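Local coordinates for cobalamin biosynthesis protein CobN (Mycobacterium tuberculosis, PDB 7C6O) that acts as the large, catalytic subunit of cobaltochelatase, which probably inserts cobalt into the corrin ring during cobalamin biosynthesis, at residues D366-L371 and A500-L505; H550-L555 and G582-I587; R1196-A1201 and E1212-L1217. One frame throughout, in Å; residues are numbered along the deposited sequence. Where two conformers were deposited one is given.

Contact 1: D366-L371 and A500-L505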
loop_
_atom_site.group_PDB
_atom_site.type_symbol
_atom_site.label_atom_id
_atom_site.label_comp_id
_atom_site.label_asym_id
_atom_site.label_seq_id
_atom_site.Cartn_x
_atom_site.Cartn_y
_atom_site.Cartn_z
ATOM N N ASP A 366 -12.998 -21.027 23.782
ATOM C CA ASP A 366 -12.697 -19.975 24.744
ATOM C C ASP A 366 -12.234 -18.679 24.092
ATOM O O ASP A 366 -11.957 -17.709 24.805
ATOM C CB ASP A 366 -11.624 -20.454 25.727
ATOM C CG ASP A 366 -11.997 -21.755 26.405
ATOM O OD1 ASP A 366 -13.151 -21.873 26.872
ATOM O OD2 ASP A 366 -11.139 -22.660 26.461
ATOM N N LYS A 367 -12.142 -18.634 22.769
ATOM C CA LYS A 367 -11.527 -17.510 22.076
ATOM C C LYS A 367 -12.553 -16.412 21.824
ATOM O O LYS A 367 -13.624 -16.669 21.262
ATOM C CB LYS A 367 -10.907 -17.977 20.760
ATOM C CG LYS A 367 -10.063 -16.926 20.060
ATOM C CD LYS A 367 -9.087 -17.571 19.089
ATOM C CE LYS A 367 -8.023 -18.361 19.832
ATOM N NZ LYS A 367 -7.173 -19.164 18.911
ATOM N N ARG A 368 -12.223 -15.195 22.250
ATOM C CA ARG A 368 -13.078 -14.034 22.047
ATOM C C ARG A 368 -12.575 -13.246 20.844
ATOM O O ARG A 368 -11.390 -12.903 20.769
ATOM C CB ARG A 368 -13.111 -13.156 23.301
ATOM C CG ARG A 368 -13.757 -13.841 24.503
ATOM C CD ARG A 368 -13.766 -12.947 25.735
ATOM N NE ARG A 368 -12.421 -12.532 26.119
ATOM C CZ ARG A 368 -11.656 -13.174 26.997
ATOM N NH1 ARG A 368 -12.100 -14.270 27.598
ATOM N NH2 ARG A 368 -10.443 -12.715 27.277
ATOM N N VAL A 369 -13.475 -12.971 19.905
ATOM C CA VAL A 369 -13.122 -12.322 18.647
ATOM C C VAL A 369 -14.030 -11.124 18.426
ATOM O O VAL A 369 -15.248 -11.209 18.620
ATOM C CB VAL A 369 -13.226 -13.300 17.457
ATOM C CG1 VAL A 369 -12.809 -12.611 16.163
ATOM C CG2 VAL A 369 -12.382 -14.543 17.710
ATOM N N ALA A 370 -13.435 -10.011 18.009
ATOM C CA ALA A 370 -14.174 -8.834 17.579
ATOM C C ALA A 370 -14.168 -8.766 16.057
ATOM O O ALA A 370 -13.102 -8.791 15.433
ATOM C CB ALA A 370 -13.571 -7.561 18.174
ATOM N N LEU A 371 -15.358 -8.691 15.466
ATOM C CA LEU A 371 -15.536 -8.555 14.024
ATOM C C LEU A 371 -15.979 -7.122 13.750
ATOM O O LEU A 371 -17.092 -6.732 14.118
ATOM C CB LEU A 371 -16.559 -9.570 13.513
ATOM C CG LEU A 371 -16.699 -9.804 12.009
ATOM C CD1 LEU A 371 -15.401 -10.340 11.437
ATOM C CD2 LEU A 371 -17.848 -10.763 11.716
ATOM N N ALA A 500 -22.697 -11.663 20.932
ATOM C CA ALA A 500 -23.308 -12.992 20.914
ATOM C C ALA A 500 -22.234 -14.025 21.210
ATOM O O ALA A 500 -21.228 -14.092 20.495
ATOM C CB ALA A 500 -23.969 -13.274 19.567
ATOM N N GLY A 501 -22.449 -14.832 22.245
ATOM C CA GLY A 501 -21.452 -15.824 22.614
ATOM C C GLY A 501 -20.141 -15.153 22.972
ATOM O O GLY A 501 -20.093 -14.224 23.786
ATOM N N ASN A 502 -19.057 -15.619 22.355
ATOM C CA ASN A 502 -17.741 -15.025 22.547
ATOM C C ASN A 502 -17.384 -14.053 21.432
ATOM O O ASN A 502 -16.203 -13.753 21.229
ATOM C CB ASN A 502 -16.674 -16.114 22.665
ATOM C CG ASN A 502 -16.683 -16.786 24.022
ATOM O OD1 ASN A 502 -17.150 -16.212 25.007
ATOM N ND2 ASN A 502 -16.161 -18.005 24.085
ATOM N N LEU A 503 -18.380 -13.551 20.713
ATOM C CA LEU A 503 -18.169 -12.674 19.575
ATOM C C LEU A 503 -18.799 -11.316 19.836
ATOM O O LEU A 503 -19.821 -11.207 20.518
ATOM C CB LEU A 503 -18.773 -13.266 18.302
ATOM C CG LEU A 503 -17.899 -14.100 17.372
ATOM C CD1 LEU A 503 -17.027 -15.080 18.127
ATOM C CD2 LEU A 503 -18.817 -14.842 16.452
ATOM N N VAL A 504 -18.186 -10.278 19.278
ATOM C CA VAL A 504 -18.804 -8.963 19.210
ATOM C C VAL A 504 -18.672 -8.459 17.782
ATOM O O VAL A 504 -17.586 -8.515 17.191
ATOM C CB VAL A 504 -18.190 -7.968 20.220
ATOM C CG1 VAL A 504 -16.694 -7.815 20.016
ATOM C CG2 VAL A 504 -18.882 -6.616 20.115
ATOM N N LEU A 505 -19.786 -8.020 17.210
ATOM C CA LEU A 505 -19.809 -7.383 15.901
ATOM C C LEU A 505 -20.029 -5.895 16.122
ATOM O O LEU A 505 -20.994 -5.498 16.783
ATOM C CB LEU A 505 -20.901 -7.978 15.009
ATOM C CG LEU A 505 -20.544 -9.258 14.241
ATOM C CD1 LEU A 505 -20.278 -10.432 15.181
ATOM C CD2 LEU A 505 -21.635 -9.610 13.234
HETATM O O HOH W 1 -15.334 -18.822 21.193
#

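Contact 2: H550-L555 and G582-I587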
loop_
_atom_site.group_PDB
_atom_site.type_symbol
_atom_site.label_atom_id
_atom_site.label_comp_id
_atom_site.label_asym_id
_atom_site.label_seq_id
_atom_site.Cartn_x
_atom_site.Cartn_y
_atom_site.Cartn_z
ATOM N N HIS A 550 -9.360 -11.666 22.031
ATOM C CA HIS A 550 -8.068 -12.249 21.696
ATOM C C HIS A 550 -7.540 -11.727 20.366
ATOM O O HIS A 550 -6.320 -11.697 20.158
ATOM C CB HIS A 550 -8.169 -13.773 21.666
ATOM C CG HIS A 550 -8.378 -14.386 23.015
ATOM N ND1 HIS A 550 -9.596 -14.882 23.428
ATOM C CD2 HIS A 550 -7.527 -14.566 24.053
ATOM C CE1 HIS A 550 -9.484 -15.349 24.660
ATOM N NE2 HIS A 550 -8.238 -15.169 25.061
ATOM N N ALA A 551 -8.429 -11.316 19.464
ATOM C CA ALA A 551 -8.022 -10.789 18.169
ATOM C C ALA A 551 -9.161 -9.976 17.571
ATOM O O ALA A 551 -10.334 -10.165 17.906
ATOM C CB ALA A 551 -7.610 -11.908 17.206
ATOM N N VAL A 552 -8.791 -9.070 16.672
ATOM C CA VAL A 552 -9.734 -8.281 15.891
ATOM C C VAL A 552 -9.669 -8.761 14.448
ATOM O O VAL A 552 -8.575 -8.942 13.897
ATOM C CB VAL A 552 -9.424 -6.776 15.981
ATOM C CG1 VAL A 552 -10.384 -5.976 15.104
ATOM C CG2 VAL A 552 -9.484 -6.303 17.426
ATOM N N VAL A 553 -10.832 -8.985 13.846
ATOM C CA VAL A 553 -10.950 -9.249 12.418
ATOM C C VAL A 553 -11.687 -8.069 11.800
ATOM O O VAL A 553 -12.844 -7.802 12.148
ATOM C CB VAL A 553 -11.686 -10.568 12.132
ATOM C CG1 VAL A 553 -11.813 -10.791 10.626
ATOM C CG2 VAL A 553 -10.971 -11.742 12.793
ATOM N N HIS A 554 -11.025 -7.355 10.895
ATOM C CA HIS A 554 -11.668 -6.280 10.150
ATOM C C HIS A 554 -12.008 -6.766 8.750
ATOM O O HIS A 554 -11.137 -7.273 8.037
ATOM C CB HIS A 554 -10.787 -5.035 10.068
ATOM C CG HIS A 554 -11.539 -3.816 9.633
ATOM N ND1 HIS A 554 -11.939 -2.836 10.515
ATOM C CD2 HIS A 554 -12.003 -3.441 8.418
ATOM C CE1 HIS A 554 -12.600 -1.899 9.858
ATOM N NE2 HIS A 554 -12.654 -2.243 8.584
ATOM N N LEU A 555 -13.263 -6.587 8.350
ATOM C CA LEU A 555 -13.778 -7.199 7.128
ATOM C C LEU A 555 -13.639 -6.248 5.940
ATOM O O LEU A 555 -14.399 -5.283 5.811
ATOM C CB LEU A 555 -15.231 -7.622 7.323
ATOM C CG LEU A 555 -15.364 -8.933 8.095
ATOM C CD1 LEU A 555 -16.815 -9.367 8.176
ATOM C CD2 LEU A 555 -14.506 -10.009 7.446
ATOM N N GLY A 582 -3.479 -0.737 20.284
ATOM C CA GLY A 582 -2.673 -1.344 21.335
ATOM C C GLY A 582 -2.014 -2.634 20.884
ATOM O O GLY A 582 -1.484 -2.737 19.773
ATOM N N ASP A 583 -2.054 -3.640 21.759
ATOM C CA ASP A 583 -1.464 -4.947 21.497
ATOM C C ASP A 583 -2.407 -5.902 20.771
ATOM O O ASP A 583 -2.044 -7.066 20.568
ATOM C CB ASP A 583 -1.014 -5.603 22.810
ATOM C CG ASP A 583 0.101 -4.842 23.502
ATOM O OD1 ASP A 583 0.850 -4.115 22.817
ATOM O OD2 ASP A 583 0.233 -4.982 24.736
ATOM N N LEU A 584 -3.591 -5.452 20.375
ATOM C CA LEU A 584 -4.594 -6.357 19.809
ATOM C C LEU A 584 -4.145 -6.923 18.469
ATOM O O LEU A 584 -3.846 -6.149 17.548
ATOM C CB LEU A 584 -5.923 -5.629 19.636
ATOM C CG LEU A 584 -6.756 -5.359 20.884
ATOM C CD1 LEU A 584 -7.876 -4.387 20.553
ATOM C CD2 LEU A 584 -7.320 -6.660 21.436
ATOM N N PRO A 585 -4.081 -8.245 18.309
ATOM C CA PRO A 585 -3.828 -8.812 16.980
ATOM C C PRO A 585 -4.933 -8.413 16.013
ATOM O O PRO A 585 -6.114 -8.396 16.365
ATOM C CB PRO A 585 -3.816 -10.325 17.232
ATOM C CG PRO A 585 -3.498 -10.464 18.697
ATOM C CD PRO A 585 -4.155 -9.285 19.352
ATOM N N LEU A 586 -4.536 -8.075 14.789
ATOM C CA LEU A 586 -5.463 -7.620 13.757
ATOM C C LEU A 586 -5.330 -8.515 12.534
ATOM O O LEU A 586 -4.254 -8.600 11.930
ATOM C CB LEU A 586 -5.202 -6.156 13.391
ATOM C CG LEU A 586 -6.020 -5.556 12.241
ATOM C CD1 LEU A 586 -7.512 -5.615 12.538
ATOM C CD2 LEU A 586 -5.582 -4.119 11.954
ATOM N N ILE A 587 -6.423 -9.181 12.176
ATOM C CA ILE A 587 -6.497 -10.046 11.004
ATOM C C ILE A 587 -7.449 -9.389 10.015
ATOM O O ILE A 587 -8.545 -8.961 10.396
ATOM C CB ILE A 587 -6.963 -11.460 11.388
ATOM C CG1 ILE A 587 -6.007 -12.054 12.427
ATOM C CG2 ILE A 587 -7.054 -12.349 10.154
ATOM C CD1 ILE A 587 -6.593 -13.198 13.213
#

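Contact 3: R1196-A1201 and E1212-L1217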
loop_
_atom_site.group_PDB
_atom_site.type_symbol
_atom_site.label_atom_id
_atom_site.label_comp_id
_atom_site.label_asym_id
_atom_site.label_seq_id
_atom_site.Cartn_x
_atom_site.Cartn_y
_atom_site.Cartn_z
ATOM N N ARG A 1196 -29.585 12.084 -2.928
ATOM C CA ARG A 1196 -28.469 12.616 -3.704
ATOM C C ARG A 1196 -28.928 13.124 -5.066
ATOM O O ARG A 1196 -28.450 14.161 -5.539
ATOM C CB ARG A 1196 -27.379 11.557 -3.867
ATOM C CG ARG A 1196 -26.082 12.109 -4.443
ATOM C CD ARG A 1196 -25.359 12.979 -3.426
ATOM N NE ARG A 1196 -24.677 12.169 -2.421
ATOM C CZ ARG A 1196 -24.073 12.661 -1.345
ATOM N NH1 ARG A 1196 -24.073 13.970 -1.121
ATOM N NH2 ARG A 1196 -23.472 11.846 -0.493
ATOM N N LEU A 1197 -29.851 12.410 -5.713
ATOM C CA LEU A 1197 -30.350 12.865 -7.007
ATOM C C LEU A 1197 -31.148 14.154 -6.862
ATOM O O LEU A 1197 -31.047 15.055 -7.704
ATOM C CB LEU A 1197 -31.188 11.766 -7.661
ATOM C CG LEU A 1197 -30.401 10.505 -8.037
ATOM C CD1 LEU A 1197 -31.323 9.308 -8.218
ATOM C CD2 LEU A 1197 -29.580 10.745 -9.300
ATOM N N LEU A 1198 -31.931 14.273 -5.787
ATOM C CA LEU A 1198 -32.600 15.536 -5.506
ATOM C C LEU A 1198 -31.601 16.640 -5.183
ATOM O O LEU A 1198 -31.853 17.808 -5.501
ATOM C CB LEU A 1198 -33.600 15.357 -4.365
ATOM C CG LEU A 1198 -34.884 14.627 -4.753
ATOM C CD1 LEU A 1198 -35.615 14.136 -3.518
ATOM C CD2 LEU A 1198 -35.780 15.543 -5.574
ATOM N N GLU A 1199 -30.464 16.299 -4.564
ATOM C CA GLU A 1199 -29.434 17.309 -4.331
ATOM C C GLU A 1199 -28.822 17.785 -5.644
ATOM O O GLU A 1199 -28.544 18.980 -5.807
ATOM C CB GLU A 1199 -28.343 16.771 -3.402
ATOM C CG GLU A 1199 -27.203 17.769 -3.180
ATOM C CD GLU A 1199 -26.061 17.213 -2.343
ATOM O OE1 GLU A 1199 -25.098 17.969 -2.095
ATOM O OE2 GLU A 1199 -26.123 16.032 -1.938
ATOM N N ALA A 1200 -28.605 16.870 -6.593
ATOM C CA ALA A 1200 -28.079 17.276 -7.892
ATOM C C ALA A 1200 -29.035 18.233 -8.593
ATOM O O ALA A 1200 -28.602 19.201 -9.229
ATOM C CB ALA A 1200 -27.812 16.048 -8.763
ATOM N N ALA A 1201 -30.340 17.983 -8.480
ATOM C CA ALA A 1201 -31.313 18.919 -9.034
ATOM C C ALA A 1201 -31.301 20.238 -8.273
ATOM O O ALA A 1201 -31.371 21.313 -8.880
ATOM C CB ALA A 1201 -32.710 18.298 -9.018
ATOM N N GLU A 1212 -42.352 15.801 -12.819
ATOM C CA GLU A 1212 -42.905 14.510 -12.415
ATOM C C GLU A 1212 -41.819 13.592 -11.864
ATOM O O GLU A 1212 -42.062 12.820 -10.930
ATOM C CB GLU A 1212 -43.615 13.843 -13.597
ATOM C CG GLU A 1212 -44.202 12.472 -13.265
ATOM C CD GLU A 1212 -44.722 11.731 -14.484
ATOM O OE1 GLU A 1212 -44.910 12.367 -15.541
ATOM O OE2 GLU A 1212 -44.941 10.504 -14.382
ATOM N N THR A 1213 -40.614 13.665 -12.433
ATOM C CA THR A 1213 -39.518 12.826 -11.959
ATOM C C THR A 1213 -39.077 13.231 -10.557
ATOM O O THR A 1213 -38.844 12.370 -9.701
ATOM C CB THR A 1213 -38.351 12.897 -12.946
ATOM O OG1 THR A 1213 -38.816 12.534 -14.252
ATOM C CG2 THR A 1213 -37.230 11.942 -12.536
ATOM N N LEU A 1214 -38.965 14.537 -10.296
ATOM C CA LEU A 1214 -38.622 14.982 -8.948
ATOM C C LEU A 1214 -39.697 14.578 -7.943
ATOM O O LEU A 1214 -39.383 14.179 -6.815
ATOM C CB LEU A 1214 -38.405 16.496 -8.928
ATOM C CG LEU A 1214 -37.228 17.037 -9.744
ATOM C CD1 LEU A 1214 -37.030 18.522 -9.473
ATOM C CD2 LEU A 1214 -35.953 16.263 -9.449
ATOM N N ASP A 1215 -40.972 14.666 -8.338
ATOM C CA ASP A 1215 -42.048 14.222 -7.455
ATOM C C ASP A 1215 -41.913 12.741 -7.127
ATOM O O ASP A 1215 -42.143 12.326 -5.985
ATOM C CB ASP A 1215 -43.411 14.504 -8.092
ATOM C CG ASP A 1215 -43.732 15.987 -8.165
ATOM O OD1 ASP A 1215 -43.152 16.764 -7.379
ATOM O OD2 ASP A 1215 -44.573 16.373 -9.004
ATOM N N GLY A 1216 -41.543 11.928 -8.118
ATOM C CA GLY A 1216 -41.305 10.519 -7.852
ATOM C C GLY A 1216 -40.164 10.300 -6.876
ATOM O O GLY A 1216 -40.242 9.438 -5.999
ATOM N N LEU A 1217 -39.092 11.086 -7.008
ATOM C CA LEU A 1217 -37.971 10.967 -6.080
ATOM C C LEU A 1217 -38.381 11.355 -4.663
ATOM O O LEU A 1217 -38.005 10.681 -3.696
ATOM C CB LEU A 1217 -36.802 11.826 -6.559
ATOM C CG LEU A 1217 -36.015 11.244 -7.735
ATOM C CD1 LEU A 1217 -35.043 12.262 -8.310
ATOM C CD2 LEU A 1217 -35.275 9.989 -7.292
#

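Contact 1: D366-L371 and A500-L505
The carbonyl oxygen V504 O is gripped twice from the strand beside it. L371 N donates to it at 2.8 Å, with a nearly straight N-H...O angle of 170°, and A370 CA leans its hydrogen toward the same acceptor in a CA-H...O contact. The pattern repeats along the ladder: V369 O takes the amide of V504 (N to O 3.2 Å) and a CA hydrogen of L503, while N502 O takes the amide of V369 (N to O 3.1 Å) and a CA hydrogen of R368. V369 thus bonds to N502 through its N and to V504 through its O, the residues before and after its partner L503, which is the mark of a parallel pair; strands 369-371 and 503-505 run 17° from exactly parallel. Ahead of the ladder, a water continues the link, donating to K367 O at 2.8 Å and accepting from N502 ND2 at 3.1 Å. The asparagine's own CB presses on K367 O (3.4 Å), so this carbonyl meets carbon and water together.

Side chains sort to two faces. In V504 a chi1 of 57° sets CG1 between the backbone N and the carbonyl carbon, and from there it meets A370 CB at 3.6 Å. On the other face L371 and L505 lie side by side and point the same way, L371 CD2 against L505 CG at 4.0 Å, with V369 and L503 beside them.

The type II' turn A500-L503, with G501 at positive phi, closes a hairpin that returns strand 492-500 into strand 503-507. Strand 369-373 lies between 503-507 and 551-555, while helix 391-405 packs on the face of V369, L371 and L503 through L398, L399 and M402.

Contact 2: H550-L555 and G582-I587
Both backbone polar groups of V552 bond to segment 582-587, at the start of a parallel ladder. Its amide donates to P585 O at 2.8 Å, and its carbonyl accepts I587 N, also at 2.8 Å and almost straight (174° at the hydrogen). The third rung, from H554 N to I587 O, is longer at 3.0 Å and more bent, at 150°. I587 therefore bonds on both its N and O, to V552 and H554, the residues before and after its bridge partner V553. CA hydrogens of V553 and L586 fill in beside these carbonyls. Before the first rung the pairing gives out: P585 has no N-H to offer, and its ring carbon CD instead rests at 3.3 Å from H550 O.

Packing follows the alternation of the strands. V552 spreads its two methyls between two leucines: CG1, anti to the backbone N (chi1 177°), meets L586 CD1 at 3.9 Å, and CG2, set beside that N, meets L584 CD1 at 4.0 Å. L586 CD1 also lies over the V552 carbonyl and reaches H554 CB at 4.1 Å. On the reverse face A551 CB touches the pyrrolidine at P585 CB, 4.1 Å away, and the tip of I587 at CD1, while V553 lines up beside I587.

The two strands belong to a beta-alpha-beta unit, 551-555 leading through helix 576-581 to 586-591. Strand 369-373 bonds along the other edge of 551-555, and just past its end S374 OG is hydrogen-bonded to H554 NE2. Helix 807-815 covers A551, V553 and I587 through A814 and L815, and helix 343-361 lies against H550, L584 and P585.

Contact 3: R1196-A1201 and E1212-L1217
No flat group enters the seam where L1198 meets L1214 and L1217; the guanidinium of R1196 and the carboxylate of E1199 lie elsewhere on helix 1187-1203, one turn apart. They meet in a salt bridge, NH1 to OE2 at 3.0 Å. The nitrogen comes from the syn side of the oxygen, 17° out of the carboxylate plane, and the acid is likewise tilted from the guanidinium plane. Both have further partners: R1196 NE forms a salt bridge with D1148 and NH1 bonds I1011 O, while E1199 OE1 pairs with R1203. F1151 of helix 1136-1157 touches both side chains. On the second helix D1215 points away from the first, and its carboxylate pairs with R1218.

The seam itself is wholly apolar and has no hydrogen bond across it. L1198 is its centre. With CG anti to its carbonyl carbon (chi1 -75°), the branch swings toward the second helix and slides past L1217 in the opposite direction, CG to CB at 3.8 Å. The methyl CD2 of L1198 goes on to CD2 of L1214, at 3.9 Å.

This is a helical hairpin, helices 1187-1203 and 1211-1226 joined by a short connection. Segments 1196-1201 and 1212-1217 run 143° apart in direction, roughly antiparallel, with their axes 10.3 Å apart at closest, which leaves room for leucines to lie between the backbones. P1209 of the connection touches both A1201 and L1214, at the place where A1201 CB meets L1214 CD2 at 3.9 Å.

Deeper in, L1197 and L1217 cross at about a right angle. L1217 CD1 bears on L1197 CB at 3.9 Å, and its other methyl, CD2, on L1197 CD1 at 4.1 Å. T1169 of helix 1162-1174 touches both leucines, and V1173 adds to the side of L1197.

How the contacts relate
From the N terminus, contact 1 comes first: segment 366-371 pairs with 500-505 across an excursion of 128 residues that includes helix 391-405. Contact 2 then closes a much shorter loop of 26 residues, and contact 3 a loop of ten residues near the C terminus. The three follow in series, none crossing another. Contacts 1 and 2 nevertheless share one sheet, with centres 11 Å apart: strand 369-373 of contact 1 and strand 551-555 of contact 2 are neighbours in it, and R368 O probably bonds H550 N where they meet. Contact 3, some 43 Å from both by centres, joins two C-terminal helices and touches neither.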